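Local structure of Mll8374 protein (Mesorhizobium loti, 3B5E) at residues A[32-37]-A[111-116]; A[136-141]-A[210-215]; A[158-163]-A[187-192]. The protein probably hydrolyses carboxylic ester bonds as a serine carboxylesterase of the alpha/beta-hydrolase fold, although its natural substrate is not established. All coordinates share one frame; numbering follows the deposited sequence. Where two conformers were deposited one is given.

Contact 1 of 3, residues A[32-37]-A[111-116]; sequences CLFLLH and DHATFL
The carbonyl oxygen of Cys32 is gripped twice: Thr114 N donates to it at 3.1 Å, and water 1 donates to it at 3.0 Å. The same water lies 2.8 Å from Thr114 OG1, so one threonine reaches one carbonyl both directly and through solvent. These residues pair two parallel strands, 32-36 and 113-116, at the centre of what is evidently an alpha/beta-hydrolase sheet; strand 113-118 leads on to a GxSxG sequence consistent with a nucleophile elbow. Their axes approach to 4.7 Å at 20°, and five backbone hydrogen bonds zip them from Cys32 to Leu36. The shortest, Leu116 N to Phe34 O at 2.8 Å, has an N-H...O angle of 171°.

Side chains separate by face. Phe34 and Phe115 stand side by side on one, both with CG anti to the carbonyl carbon; matching chi1 and chi2 carry the rings the same way and turn them alike, giving an offset stack with planes only 6° apart and centroids 4.6 Å apart. Val125 of helix 120-131 touches Phe115 on that face. On the other face, helix 47-53 covers Leu35 and Leu116. Leu116 takes a different torsion, CG anti to its N, and still runs alongside Leu35; in the conformer given, Leu35 CD2 lies 3.7 Å from Leu116 CD2.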
loop_
_atom_site.group_PDB
_atom_site.type_symbol
_atom_site.label_atom_id
_atom_site.label_comp_id
_atom_site.label_asym_id
_atom_site.label_seq_id
_atom_site.Cartn_x
_atom_site.Cartn_y
_atom_site.Cartn_z
ATOM N N CYS A 32 -1.168 -4.928 12.612
ATOM C CA CYS A 32 -1.732 -5.404 11.376
ATOM C C CYS A 32 -0.973 -4.756 10.214
ATOM O O CYS A 32 -0.449 -3.654 10.356
ATOM C CB CYS A 32 -3.203 -5.023 11.331
ATOM S SG CYS A 32 -4.064 -5.597 9.886
ATOM N N LEU A 33 -0.873 -5.474 9.098
ATOM C CA LEU A 33 -0.431 -4.916 7.823
ATOM C C LEU A 33 -1.473 -5.245 6.761
ATOM O O LEU A 33 -1.821 -6.427 6.549
ATOM C CB LEU A 33 0.909 -5.498 7.359
ATOM C CG LEU A 33 2.251 -4.983 7.896
ATOM C CD1 LEU A 33 2.317 -5.064 9.399
ATOM C CD2 LEU A 33 3.388 -5.812 7.283
ATOM N N PHE A 34 -1.955 -4.206 6.088
ATOM C CA PHE A 34 -2.686 -4.344 4.832
ATOM C C PHE A 34 -1.672 -4.336 3.698
ATOM O O PHE A 34 -0.815 -3.445 3.647
ATOM C CB PHE A 34 -3.666 -3.191 4.615
ATOM C CG PHE A 34 -4.900 -3.264 5.453
ATOM C CD1 PHE A 34 -4.868 -2.920 6.796
ATOM C CD2 PHE A 34 -6.102 -3.641 4.888
ATOM C CE1 PHE A 34 -6.030 -2.970 7.576
ATOM C CE2 PHE A 34 -7.261 -3.684 5.658
ATOM C CZ PHE A 34 -7.226 -3.336 6.996
ATOM N N LEU A 35 -1.729 -5.357 2.852
ATOM C CA LEU A 35 -0.798 -5.563 1.752
ATOM C C LEU A 35 -1.520 -5.370 0.424
ATOM O O LEU A 35 -2.575 -5.977 0.190
ATOM C CB LEU A 35 -0.192 -6.964 1.816
ATOM C CG LEU A 35 0.355 -7.486 3.134
ATOM C CD1 LEU A 35 0.884 -8.924 2.884
ATOM C CD2 LEU A 35 1.432 -6.602 3.658
ATOM N N LEU A 36 -0.956 -4.504 -0.440
ATOM C CA LEU A 36 -1.484 -4.241 -1.781
ATOM C C LEU A 36 -0.404 -4.460 -2.828
ATOM O O LEU A 36 0.517 -3.643 -2.989
ATOM C CB LEU A 36 -2.054 -2.825 -1.894
ATOM C CG LEU A 36 -3.270 -2.451 -1.031
ATOM C CD1 LEU A 36 -2.837 -2.069 0.419
ATOM C CD2 LEU A 36 -4.166 -1.355 -1.637
ATOM N N HIS A 37 -0.570 -5.554 -3.544
ATOM C CA HIS A 37 0.341 -6.054 -4.561
ATOM C C HIS A 37 0.548 -5.134 -5.779
ATOM O O HIS A 37 -0.255 -4.264 -6.062
ATOM C CB HIS A 37 -0.166 -7.451 -5.007
ATOM C CG HIS A 37 -1.511 -7.432 -5.678
ATOM N ND1 HIS A 37 -1.687 -7.014 -6.983
ATOM C CD2 HIS A 37 -2.752 -7.736 -5.214
ATOM C CE1 HIS A 37 -2.974 -7.058 -7.288
ATOM N NE2 HIS A 37 -3.644 -7.505 -6.237
ATOM N N ASP A 111 -5.536 1.904 14.545
ATOM C CA ASP A 111 -4.488 2.657 15.248
ATOM C C ASP A 111 -3.196 1.863 15.407
ATOM O O ASP A 111 -2.244 2.340 16.033
ATOM C CB ASP A 111 -4.969 3.108 16.635
ATOM C CG ASP A 111 -6.006 4.198 16.555
ATOM O OD1 ASP A 111 -5.939 4.997 15.586
ATOM O OD2 ASP A 111 -6.881 4.238 17.452
ATOM N N HIS A 112 -3.173 0.648 14.870
ATOM C CA HIS A 112 -1.982 -0.186 14.906
ATOM C C HIS A 112 -1.748 -0.830 13.537
ATOM O O HIS A 112 -1.142 -1.901 13.440
ATOM C CB HIS A 112 -2.122 -1.243 16.018
ATOM C CG HIS A 112 -1.981 -0.678 17.396
ATOM N ND1 HIS A 112 -0.804 -0.743 18.109
ATOM C CD2 HIS A 112 -2.858 -0.001 18.175
ATOM C CE1 HIS A 112 -0.969 -0.151 19.279
ATOM N NE2 HIS A 112 -2.206 0.309 19.342
ATOM N N ALA A 113 -2.234 -0.185 12.481
ATOM C CA ALA A 113 -2.189 -0.775 11.159
ATOM C C ALA A 113 -1.244 0.027 10.259
ATOM O O ALA A 113 -1.163 1.240 10.391
ATOM C CB ALA A 113 -3.561 -0.805 10.577
ATOM N N THR A 114 -0.529 -0.675 9.380
ATOM C CA THR A 114 0.306 -0.101 8.324
ATOM C C THR A 114 -0.229 -0.578 7.003
ATOM O O THR A 114 -0.607 -1.746 6.867
ATOM C CB THR A 114 1.779 -0.544 8.408
ATOM O OG1 THR A 114 2.300 -0.167 9.681
ATOM C CG2 THR A 114 2.660 0.102 7.253
ATOM N N PHE A 115 -0.279 0.344 6.048
ATOM C CA PHE A 115 -0.674 0.037 4.691
ATOM C C PHE A 115 0.615 -0.064 3.865
ATOM O O PHE A 115 1.299 0.920 3.686
ATOM C CB PHE A 115 -1.652 1.081 4.173
ATOM C CG PHE A 115 -2.999 0.991 4.813
ATOM C CD1 PHE A 115 -3.194 1.396 6.130
ATOM C CD2 PHE A 115 -4.083 0.450 4.112
ATOM C CE1 PHE A 115 -4.451 1.285 6.734
ATOM C CE2 PHE A 115 -5.325 0.324 4.715
ATOM C CZ PHE A 115 -5.509 0.745 6.029
ATOM N N LEU A 116 0.911 -1.272 3.387
ATOM C CA LEU A 116 2.122 -1.587 2.611
ATOM C C LEU A 116 1.743 -1.931 1.167
ATOM O O LEU A 116 1.156 -2.991 0.912
ATOM C CB LEU A 116 2.893 -2.745 3.277
ATOM C CG LEU A 116 4.108 -3.371 2.545
ATOM C CD1 LEU A 116 5.308 -2.379 2.481
ATOM C CD2 LEU A 116 4.531 -4.726 3.139
HETATM O O HOH W 1 1.493 -1.895 11.752
#

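Contact 2 of 3, residues A[136-141]-A[210-215]; sequences VRLAAL and RQWLAG
Trp212 makes the close part of this contact, driving the six-membered end of its indole from helix 203-214 against strand 138-142. The tightest point is CH2, which comes to 3.4 Å from Ala139 O and 4.1 Å from Leu138 CB, both approaches oblique to the ring. With CG anti to the helix backbone N (chi1 174°), the indole extends toward the sheet and spans much of the 10.6 Å between the axes. Helix and strand run nearly antiparallel, at 162°, the layering of an alpha/beta-hydrolase in which a helix packs along the strands, against one face of the largely parallel sheet.

Around this point the fit slackens. Trp212 CZ3 lies 4.4 Å from Ala140 CB, and Leu138 CD1 meets Leu213 CD2 at the same 4.4 Å. Both leucines are partly exposed, and beyond them Arg210, Gln211 and Ala214 lie on the exposed side of the helix. Thr114 of the next strand touches both leucines, and Leu162 backs the indole from the strand on the other side.

No hydrogen bond crosses between the two segments, whose buried surface totals 166 Å². Polar hold on Trp212 comes from outside: Arg160 forms a cation-pi contact with the indole and donates to Trp212 O. The helix is therefore held to strand 138-142 itself by apolar side-chain contacts and one close approach of a ring carbon to a carbonyl oxygen, and its charged fastening falls on the adjacent strand.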
loop_
_atom_site.group_PDB
_atom_site.type_symbol
_atom_site.label_atom_id
_atom_site.label_comp_id
_atom_site.label_asym_id
_atom_site.label_seq_id
_atom_site.Cartn_x
_atom_site.Cartn_y
_atom_site.Cartn_z
ATOM N N VAL A 136 -5.798 5.832 7.006
ATOM C CA VAL A 136 -4.377 5.519 7.058
ATOM C C VAL A 136 -3.650 6.372 8.104
ATOM O O VAL A 136 -3.813 7.594 8.137
ATOM C CB VAL A 136 -3.747 5.652 5.662
ATOM C CG1 VAL A 136 -2.249 5.279 5.694
ATOM C CG2 VAL A 136 -4.499 4.773 4.656
ATOM N N ARG A 137 -2.890 5.702 8.980
ATOM C CA ARG A 137 -1.963 6.343 9.931
ATOM C C ARG A 137 -0.481 6.102 9.596
ATOM O O ARG A 137 0.368 6.910 9.941
ATOM C CB ARG A 137 -2.180 5.826 11.358
ATOM C CG ARG A 137 -3.394 6.394 12.087
ATOM C CD ARG A 137 -4.717 5.745 11.639
ATOM N NE ARG A 137 -5.739 5.724 12.702
ATOM C CZ ARG A 137 -7.023 5.392 12.522
ATOM N NH1 ARG A 137 -7.483 5.078 11.313
ATOM N NH2 ARG A 137 -7.866 5.388 13.558
ATOM N N LEU A 138 -0.207 4.982 8.938
ATOM C CA LEU A 138 1.142 4.528 8.615
ATOM C C LEU A 138 1.098 3.897 7.235
ATOM O O LEU A 138 0.270 3.021 6.990
ATOM C CB LEU A 138 1.626 3.476 9.623
ATOM C CG LEU A 138 1.906 3.831 11.096
ATOM C CD1 LEU A 138 2.401 2.592 11.853
ATOM C CD2 LEU A 138 2.917 4.965 11.209
ATOM N N ALA A 139 1.956 4.362 6.327
ATOM C CA ALA A 139 1.995 3.846 4.965
ATOM C C ALA A 139 3.440 3.579 4.558
ATOM O O ALA A 139 4.315 4.399 4.818
ATOM C CB ALA A 139 1.381 4.820 3.988
ATOM N N ALA A 140 3.666 2.445 3.918
ATOM C CA ALA A 140 4.972 2.074 3.356
ATOM C C ALA A 140 4.742 1.882 1.859
ATOM O O ALA A 140 3.997 0.971 1.441
ATOM C CB ALA A 140 5.520 0.821 3.977
ATOM N N LEU A 141 5.367 2.765 1.068
ATOM C CA LEU A 141 5.105 2.873 -0.344
ATOM C C LEU A 141 6.369 2.451 -1.102
ATOM O O LEU A 141 7.370 3.181 -1.118
ATOM C CB LEU A 141 4.741 4.323 -0.731
ATOM C CG LEU A 141 3.591 5.003 0.037
ATOM C CD1 LEU A 141 3.362 6.412 -0.475
ATOM C CD2 LEU A 141 2.284 4.226 -0.015
ATOM N N ARG A 210 11.164 -2.542 8.377
ATOM C CA ARG A 210 11.378 -2.951 9.760
ATOM C C ARG A 210 12.000 -1.888 10.614
ATOM O O ARG A 210 11.503 -1.606 11.712
ATOM C CB ARG A 210 12.292 -4.147 9.817
ATOM C CG ARG A 210 11.587 -5.375 10.088
ATOM C CD ARG A 210 12.484 -6.537 9.821
ATOM N NE ARG A 210 13.231 -6.870 11.005
ATOM C CZ ARG A 210 12.736 -7.505 12.058
ATOM N NH1 ARG A 210 11.458 -7.875 12.099
ATOM N NH2 ARG A 210 13.535 -7.763 13.088
ATOM N N GLN A 211 13.084 -1.309 10.096
ATOM C CA GLN A 211 13.835 -0.205 10.732
ATOM C C GLN A 211 12.957 1.043 10.957
ATOM O O GLN A 211 13.055 1.729 11.976
ATOM C CB GLN A 211 15.075 0.140 9.865
ATOM C CG GLN A 211 16.242 -0.882 9.995
ATOM C CD GLN A 211 17.200 -1.025 8.764
ATOM O OE1 GLN A 211 17.069 -0.352 7.718
ATOM N NE2 GLN A 211 18.170 -1.935 8.904
ATOM N N TRP A 212 12.114 1.338 9.976
ATOM C CA TRP A 212 11.175 2.457 10.035
ATOM C C TRP A 212 10.068 2.201 11.051
ATOM O O TRP A 212 9.731 3.100 11.826
ATOM C CB TRP A 212 10.588 2.664 8.665
ATOM C CG TRP A 212 9.507 3.652 8.541
ATOM C CD1 TRP A 212 9.625 4.998 8.505
ATOM C CD2 TRP A 212 8.127 3.360 8.347
ATOM N NE1 TRP A 212 8.382 5.575 8.328
ATOM C CE2 TRP A 212 7.450 4.582 8.232
ATOM C CE3 TRP A 212 7.398 2.172 8.267
ATOM C CZ2 TRP A 212 6.068 4.653 8.029
ATOM C CZ3 TRP A 212 6.027 2.241 8.069
ATOM C CH2 TRP A 212 5.382 3.470 7.957
ATOM N N LEU A 213 9.554 0.979 11.077
ATOM C CA LEU A 213 8.531 0.591 12.050
ATOM C C LEU A 213 9.068 0.646 13.485
ATOM O O LEU A 213 8.343 1.067 14.405
ATOM C CB LEU A 213 7.962 -0.803 11.751
ATOM C CG LEU A 213 7.015 -0.934 10.557
ATOM C CD1 LEU A 213 6.627 -2.376 10.361
ATOM C CD2 LEU A 213 5.783 -0.037 10.723
ATOM N N ALA A 214 10.326 0.222 13.673
ATOM C CA ALA A 214 10.984 0.248 14.983
ATOM C C ALA A 214 11.220 1.673 15.469
ATOM O O ALA A 214 11.360 1.892 16.658
ATOM C CB ALA A 214 12.294 -0.531 14.957
ATOM N N GLY A 215 11.244 2.652 14.575
ATOM C CA GLY A 215 11.253 4.056 14.990
ATOM C C GLY A 215 12.649 4.528 15.346
ATOM O O GLY A 215 13.594 3.726 15.334
#

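Contact 3 of 3, residues A[158-163]-A[187-192]; sequences GIRTLI and GAEVDA
Arg160 and Glu189 lie side by side and point the same way, yet their charged groups do not pair: the guanidinium and carboxylate planes stand 80° apart, and Arg160 NE is 4.2 Å from Glu189 OE2, too far for a salt bridge. They sit on neighbouring parallel strands of a beta-alpha-beta unit (strand 160-166, helix 176-185, strand 189-195) at the edge of the alpha/beta-hydrolase sheet. The touching parts are the arginine's aliphatic CG and the carboxyl carbon, with OE2 near the guanidinium plane at its edge. A bend at chi3 (71°) turns the Arg160 end aside, and its NH2 bonds instead to Trp212 O of helix 203-214.

Leu162 and Asp191 repeat the parallel alignment further along the same face, because both place CG anti to their backbone N. Leu162 CD1 closes to 3.3 Å from Asp191 O; the carboxylate itself is salt-bridged to Arg193.

On the reverse face, against helix 176-185, the orientation changes. Ile163 slants across Val190, CD1 to CG1 at 4.0 Å, and its CB meets Ala192 CB. In the conformer given, Thr161 OG1 lies 3.9 Å from Ala188 CB and finds no polar partner in the model.

Beneath all these pairs, four backbone hydrogen bonds join the strands, whose axes are 18° apart; the bond from Glu189 N to Ile159 O is 2.8 Å long and runs nearly along the C=O axis.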
loop_
_atom_site.group_PDB
_atom_site.type_symbol
_atom_site.label_atom_id
_atom_site.label_comp_id
_atom_site.label_asym_id
_atom_site.label_seq_id
_atom_site.Cartn_x
_atom_site.Cartn_y
_atom_site.Cartn_z
ATOM N N GLY A 158 0.177 14.175 10.922
ATOM C CA GLY A 158 0.171 13.030 11.801
ATOM C C GLY A 158 0.416 11.706 11.107
ATOM O O GLY A 158 0.673 10.704 11.792
ATOM N N ILE A 159 0.329 11.659 9.776
ATOM C CA ILE A 159 0.596 10.413 9.064
ATOM C C ILE A 159 2.112 10.263 8.794
ATOM O O ILE A 159 2.762 11.178 8.309
ATOM C CB ILE A 159 -0.249 10.311 7.756
ATOM C CG1 ILE A 159 -1.732 10.368 8.109
ATOM C CG2 ILE A 159 0.036 9.034 6.977
ATOM C CD1 ILE A 159 -2.642 10.515 6.901
ATOM N N ARG A 160 2.664 9.110 9.143
ATOM C CA ARG A 160 4.007 8.777 8.749
ATOM C C ARG A 160 3.968 7.913 7.495
ATOM O O ARG A 160 3.297 6.853 7.466
ATOM C CB ARG A 160 4.715 8.027 9.871
ATOM C CG ARG A 160 4.954 8.860 11.121
ATOM C CD ARG A 160 5.386 7.906 12.280
ATOM N NE ARG A 160 6.754 7.374 12.085
ATOM C CZ ARG A 160 7.144 6.086 11.995
ATOM N NH1 ARG A 160 6.320 5.040 12.070
ATOM N NH2 ARG A 160 8.428 5.852 11.828
ATOM N N THR A 161 4.714 8.356 6.488
ATOM C CA THR A 161 4.827 7.664 5.227
ATOM C C THR A 161 6.296 7.346 4.961
ATOM O O THR A 161 7.163 8.224 5.085
ATOM C CB THR A 161 4.290 8.532 4.091
ATOM O OG1 THR A 161 3.049 9.130 4.497
ATOM C CG2 THR A 161 4.083 7.690 2.841
ATOM N N LEU A 162 6.573 6.081 4.645
ATOM C CA LEU A 162 7.859 5.650 4.171
ATOM C C LEU A 162 7.727 5.454 2.644
ATOM O O LEU A 162 6.741 4.877 2.184
ATOM C CB LEU A 162 8.268 4.336 4.855
ATOM C CG LEU A 162 9.471 3.610 4.302
ATOM C CD1 LEU A 162 10.821 4.326 4.607
ATOM C CD2 LEU A 162 9.457 2.180 4.844
ATOM N N ILE A 163 8.724 5.941 1.886
ATOM C CA ILE A 163 8.846 5.734 0.441
ATOM C C ILE A 163 10.189 5.081 0.180
ATOM O O ILE A 163 11.229 5.528 0.743
ATOM C CB ILE A 163 8.729 7.085 -0.344
ATOM C CG1 ILE A 163 7.317 7.664 -0.205
ATOM C CG2 ILE A 163 9.172 6.900 -1.809
ATOM C CD1 ILE A 163 7.218 9.121 -0.652
ATOM N N GLY A 187 1.284 17.681 4.673
ATOM C CA GLY A 187 1.532 17.572 6.090
ATOM C C GLY A 187 1.960 16.213 6.587
ATOM O O GLY A 187 2.113 16.053 7.781
ATOM N N ALA A 188 2.169 15.246 5.691
ATOM C CA ALA A 188 2.662 13.931 6.079
ATOM C C ALA A 188 4.118 14.034 6.551
ATOM O O ALA A 188 4.874 14.884 6.100
ATOM C CB ALA A 188 2.544 12.955 4.928
ATOM N N GLU A 189 4.487 13.170 7.477
ATOM C CA GLU A 189 5.883 13.016 7.867
ATOM C C GLU A 189 6.508 11.952 6.962
ATOM O O GLU A 189 6.290 10.754 7.131
ATOM C CB GLU A 189 5.968 12.626 9.333
ATOM C CG GLU A 189 7.335 12.169 9.793
ATOM C CD GLU A 189 7.386 11.906 11.298
ATOM O OE1 GLU A 189 6.473 12.386 12.017
ATOM O OE2 GLU A 189 8.333 11.213 11.753
ATOM N N VAL A 190 7.306 12.411 6.015
ATOM C CA VAL A 190 7.826 11.539 4.954
ATOM C C VAL A 190 9.244 11.081 5.306
ATOM O O VAL A 190 10.083 11.879 5.707
ATOM C CB VAL A 190 7.827 12.274 3.572
ATOM C CG1 VAL A 190 8.326 11.332 2.461
ATOM C CG2 VAL A 190 6.430 12.872 3.228
ATOM N N ASP A 191 9.493 9.788 5.166
ATOM C CA ASP A 191 10.819 9.238 5.233
ATOM C C ASP A 191 11.039 8.539 3.909
ATOM O O ASP A 191 10.483 7.482 3.688
ATOM C CB ASP A 191 10.868 8.210 6.348
ATOM C CG ASP A 191 12.212 7.607 6.512
ATOM O OD1 ASP A 191 13.091 7.834 5.666
ATOM O OD2 ASP A 191 12.391 6.878 7.521
ATOM N N ALA A 192 11.818 9.159 3.021
ATOM C CA ALA A 192 12.051 8.637 1.666
ATOM C C ALA A 192 13.512 8.198 1.474
ATOM O O ALA A 192 14.459 8.927 1.864
ATOM C CB ALA A 192 11.658 9.674 0.612
#

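How the contacts relate
All three contacts share one sheet but sample it from its centre outward. Contact 1 is its buried middle, its centre about 7 Å from the centre of the chain; contact 3, its centre about 13 Å from that point, includes an edge strand, 189-195, and has exposed residues. Both are parallel strand pairs, so backbone bonding is common to them, whereas their side-chain chemistry shifts from aromatic and aliphatic to mixed charged and apolar. Contact 2 differs in kind, a helix on the sheet with no hydrogen bond across it. Its strand 138-142 lies between the other two: Ala140 N probably bonds to Phe115 O, and Ala139 O to Leu162 N. Contact 3 is nested within the chain loop that contact 2 closes.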